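Local coordinates for capsular polysaccharide biosynthesis protein (Vibrio cholerae, PDB 1XPJ) that is of unconfirmed function but is probably a haloacid dehalogenase-like hydrolase linked to capsular polysaccharide biosynthesis, at residues Val29-Gln32 / Leu33-Tyr36; Ser109-Leu112 / Glu113-His116. All coordinates share one frame; numbering follows the deposited sequence.

Contacts 1 and 2 are both examined through side chains three to five residues apart, but they sit differently in the fold. Contact 1 (29-36) is about two turns within helix 27-38, half of its residues buried; contact 2 (109-116) is a surface contact comprising the loop after helix 104-109, the N-cap and the first turn of helix 112-120. The chemistry follows the place: mid-helix, main-chain bonds leave side chains to pack inward or pair charges outward, whereas at the start of a helix a side chain takes over an amide. The two meet where the Y36 hydroxyl oxygen packs against L112 and I115; the centres of the two contacts lie about 13 Å apart.

Contact 1: Val29-Gln32 / Leu33-Tyr36; sequences VIEQ and LREY
Q32 and Y36, one turn apart, pack closely: Q32 CG lies 3.7 Å from Y36 CE1, and the Q32 amide plane is turned 66° from the ring. With chi1 of -166°, Q32 sends CG away from its own backbone N and beside its carbonyl carbon, which brings CG against the Y36 ring. The Q32 carbonyl oxygen meets the ring at its edge, in plane, 3.2 Å from Y36 CD1, while also accepting from Y36 N at 3.1 Å. Q32 NE2, of the side-chain amide, is hydrogen-bonded to F107 O of helix 104-109. L33, buried like Y36, reaches in the conformer described L4 and V6 of strand 3-6, so this flank seats the helix of a beta-alpha-beta unit, strand 3-6, helix 27-38 and strand 42-47, on its sheet. Regular i to i+4 bonds form the backbone of the contact, such as L33 N to V29 O at 3.1 Å. The outer flank is looser and polar. E31 OE1 and R34 NH1 approach to 2.7 Å in a salt bridge whose N-H...O angle is only 118°, a weak hydrogen bond; R34 has two conformers, so the pairing may be partial. I30 CG2 lies over one guanidinium face, and R34 NH2 bonds weakly to Q77 O.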
loop_
_atom_site.group_PDB
_atom_site.type_symbol
_atom_site.label_atom_id
_atom_site.label_comp_id
_atom_site.label_asym_id
_atom_site.label_seq_id
_atom_site.Cartn_x
_atom_site.Cartn_y
_atom_site.Cartn_z
ATOM N N VAL A 29 -10.908 7.352 -26.093
ATOM C CA VAL A 29 -10.983 7.217 -24.629
ATOM C C VAL A 29 -10.310 8.397 -23.935
ATOM O O VAL A 29 -10.892 8.995 -23.024
ATOM C CB VAL A 29 -10.374 5.875 -24.108
ATOM C CG1 VAL A 29 -10.215 5.909 -22.600
ATOM C CG2 VAL A 29 -11.231 4.664 -24.533
ATOM N N ILE A 30 -9.090 8.724 -24.366
ATOM C CA ILE A 30 -8.355 9.871 -23.827
ATOM C C ILE A 30 -9.101 11.205 -24.009
ATOM O O ILE A 30 -9.168 12.023 -23.080
ATOM C CB ILE A 30 -6.934 9.962 -24.437
ATOM C CG1 ILE A 30 -6.146 8.669 -24.174
ATOM C CG2 ILE A 30 -6.181 11.159 -23.863
ATOM C CD1 ILE A 30 -4.764 8.679 -24.807
ATOM N N GLU A 31 -9.658 11.421 -25.197
ATOM C CA GLU A 31 -10.446 12.628 -25.467
ATOM C C GLU A 31 -11.639 12.740 -24.502
ATOM O O GLU A 31 -11.970 13.835 -24.017
ATOM C CB GLU A 31 -10.906 12.656 -26.931
ATOM C CG GLU A 31 -11.615 13.946 -27.364
ATOM C CD GLU A 31 -10.731 15.198 -27.292
ATOM O OE1 GLU A 31 -9.492 15.087 -27.430
ATOM O OE2 GLU A 31 -11.282 16.305 -27.101
ATOM N N GLN A 32 -12.258 11.601 -24.205
ATOM C CA GLN A 32 -13.343 11.595 -23.235
ATOM C C GLN A 32 -12.845 11.966 -21.817
ATOM O O GLN A 32 -13.537 12.671 -21.086
ATOM C CB GLN A 32 -14.116 10.278 -23.269
ATOM C CG GLN A 32 -15.452 10.330 -22.534
ATOM C CD GLN A 32 -16.584 10.929 -23.357
ATOM O OE1 GLN A 32 -16.488 12.060 -23.823
ATOM N NE2 GLN A 32 -17.658 10.172 -23.535
ATOM N N LEU A 33 -11.640 11.523 -21.456
ATOM C CA LEU A 33 -11.013 11.912 -20.188
ATOM C C LEU A 33 -10.881 13.434 -20.086
ATOM O O LEU A 33 -11.100 14.011 -19.019
ATOM C CB LEU A 33 -9.630 11.250 -20.022
ATOM C CG LEU A 33 -9.211 10.556 -18.734
ATOM C CD1 LEU A 33 -10.341 9.714 -18.171
ATOM C CD2 LEU A 33 -7.993 9.688 -19.011
ATOM N N ARG A 34 -10.518 14.077 -21.196
ATOM C CA ARG A 34 -10.403 15.544 -21.261
ATOM C C ARG A 34 -11.742 16.260 -20.980
ATOM O O ARG A 34 -11.782 17.284 -20.279
ATOM C CB ARG A 34 -9.861 15.978 -22.630
ATOM C CG ARG A 34 -8.393 15.658 -22.874
ATOM C CD ARG A 34 -7.709 16.610 -23.845
ATOM N NE ARG A 34 -6.389 16.124 -24.242
ATOM C CZ ARG A 34 -6.137 15.440 -25.355
ATOM N NH1 ARG A 34 -7.112 15.148 -26.207
ATOM N NH2 ARG A 34 -4.903 15.039 -25.617
ATOM N N GLU A 35 -12.830 15.725 -21.534
ATOM C CA GLU A 35 -14.158 16.306 -21.346
ATOM C C GLU A 35 -14.610 16.183 -19.891
ATOM O O GLU A 35 -15.201 17.116 -19.345
ATOM C CB GLU A 35 -15.190 15.651 -22.268
ATOM C CG GLU A 35 -14.910 15.866 -23.744
ATOM C CD GLU A 35 -16.036 16.585 -24.463
ATOM O OE1 GLU A 35 -16.333 16.201 -25.618
ATOM O OE2 GLU A 35 -16.621 17.536 -23.887
ATOM N N TYR A 36 -14.331 15.032 -19.276
ATOM C CA TYR A 36 -14.634 14.826 -17.863
ATOM C C TYR A 36 -13.778 15.701 -16.943
ATOM O O TYR A 36 -14.281 16.216 -15.939
ATOM C CB TYR A 36 -14.519 13.349 -17.468
ATOM C CG TYR A 36 -15.760 12.548 -17.794
ATOM C CD1 TYR A 36 -16.037 12.155 -19.115
ATOM C CD2 TYR A 36 -16.655 12.170 -16.792
ATOM C CE1 TYR A 36 -17.162 11.428 -19.426
ATOM C CE2 TYR A 36 -17.794 11.429 -17.101
ATOM C CZ TYR A 36 -18.034 11.062 -18.423
ATOM O OH TYR A 36 -19.141 10.338 -18.744
#

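Contact 2: Ser109-Leu112 / Glu113-His116; sequences SMNL and EEIH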
loop_
_atom_site.group_PDB
_atom_site.type_symbol
_atom_site.label_atom_id
_atom_site.label_comp_id
_atom_site.label_asym_id
_atom_site.label_seq_id
_atom_site.Cartn_x
_atom_site.Cartn_y
_atom_site.Cartn_z
ATOM N N SER A 109 -18.530 6.087 -25.582
ATOM C CA SER A 109 -19.725 6.243 -26.403
ATOM C C SER A 109 -20.971 6.744 -25.658
ATOM O O SER A 109 -21.993 7.018 -26.279
ATOM C CB SER A 109 -20.039 4.923 -27.107
ATOM O OG SER A 109 -20.404 3.946 -26.149
ATOM N N MET A 110 -20.890 6.863 -24.335
ATOM C CA MET A 110 -22.032 7.318 -23.541
ATOM C C MET A 110 -21.730 8.633 -22.837
ATOM O O MET A 110 -20.579 8.886 -22.481
ATOM C CB MET A 110 -22.424 6.289 -22.482
ATOM C CG MET A 110 -22.869 4.920 -23.004
ATOM S SD MET A 110 -22.976 3.759 -21.633
ATOM C CE MET A 110 -23.036 2.230 -22.563
ATOM N N ASN A 111 -22.770 9.448 -22.635
ATOM C CA ASN A 111 -22.672 10.652 -21.804
ATOM C C ASN A 111 -22.857 10.345 -20.318
ATOM O O ASN A 111 -23.184 9.209 -19.947
ATOM C CB ASN A 111 -23.631 11.765 -22.270
ATOM C CG ASN A 111 -25.109 11.347 -22.245
ATOM O OD1 ASN A 111 -25.610 10.808 -21.250
ATOM N ND2 ASN A 111 -25.813 11.620 -23.341
ATOM N N LEU A 112 -22.640 11.356 -19.476
ATOM C CA LEU A 112 -22.735 11.211 -18.023
ATOM C C LEU A 112 -24.105 10.708 -17.571
ATOM O O LEU A 112 -24.179 9.781 -16.760
ATOM C CB LEU A 112 -22.358 12.518 -17.301
ATOM C CG LEU A 112 -21.449 12.444 -16.059
ATOM C CD1 LEU A 112 -21.896 13.449 -15.002
ATOM C CD2 LEU A 112 -21.341 11.039 -15.444
ATOM N N GLU A 113 -25.171 11.305 -18.105
ATOM C CA GLU A 113 -26.539 10.854 -17.833
ATOM C C GLU A 113 -26.678 9.357 -18.119
ATOM O O GLU A 113 -27.190 8.615 -17.289
ATOM C CB GLU A 113 -27.563 11.661 -18.646
ATOM C CG GLU A 113 -29.020 11.488 -18.217
ATOM C CD GLU A 113 -30.019 12.216 -19.125
ATOM O OE1 GLU A 113 -29.749 13.372 -19.541
ATOM O OE2 GLU A 113 -31.093 11.638 -19.421
ATOM N N GLU A 114 -26.192 8.932 -19.284
ATOM C CA GLU A 114 -26.210 7.530 -19.698
ATOM C C GLU A 114 -25.397 6.605 -18.790
ATOM O O GLU A 114 -25.835 5.494 -18.513
ATOM C CB GLU A 114 -25.725 7.388 -21.142
ATOM C CG GLU A 114 -26.763 7.729 -22.200
ATOM C CD GLU A 114 -26.151 7.930 -23.579
ATOM O OE1 GLU A 114 -26.400 8.994 -24.186
ATOM O OE2 GLU A 114 -25.426 7.027 -24.062
ATOM N N ILE A 115 -24.221 7.053 -18.337
ATOM C CA ILE A 115 -23.397 6.265 -17.420
ATOM C C ILE A 115 -24.142 6.106 -16.093
ATOM O O ILE A 115 -24.208 5.008 -15.526
ATOM C CB ILE A 115 -22.002 6.924 -17.176
ATOM C CG1 ILE A 115 -21.219 7.122 -18.478
ATOM C CG2 ILE A 115 -21.179 6.120 -16.173
ATOM C CD1 ILE A 115 -20.694 5.857 -19.110
ATOM N N HIS A 116 -24.698 7.217 -15.619
ATOM C CA HIS A 116 -25.484 7.256 -14.392
ATOM C C HIS A 116 -26.629 6.257 -14.437
ATOM O O HIS A 116 -26.951 5.647 -13.421
ATOM C CB HIS A 116 -26.024 8.672 -14.154
ATOM C CG HIS A 116 -25.136 9.523 -13.298
ATOM N ND1 HIS A 116 -25.435 10.837 -12.985
ATOM C CD2 HIS A 116 -23.960 9.248 -12.680
ATOM C CE1 HIS A 116 -24.482 11.332 -12.213
ATOM N NE2 HIS A 116 -23.575 10.387 -12.013
#
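N111 O accepts from I115 N at 2.9 Å and L112 O from H116 N at the same distance, opening helix 112-120 after M110 and N111 have left helical phi/psi. N111 is the N-cap: its OD1 takes the E114 amide N at 2.8 Å; the N-H...O angle is 162° and the donor lies nearly along the C=O axis of the side-chain amide. A chi1 of 60° sets N111 CG between its own N and carbonyl carbon, which brings the amide round over the first turn. E114 stretches back past it, carboxylate and amide planes 70° apart; in the conformer described, OE2 rests 3.5 Å from M110 CB. On the inward flank M110 CB meets I115 CD1 at 3.8 Å, the two side chains crossing at about a right angle, and I115 continues onto Y36 of helix 27-38 and F95 of the second subunit. L112 CD2 sits over one face of the H116 ring, offset toward the rim, though L112 has two conformers. With one first-turn amide satisfied by the cap, E114 beside it, and E113, whose carboxylate leads away to a weak bond with Q117 NE2, would be expected to sit favourably at the positive end of the helix dipole.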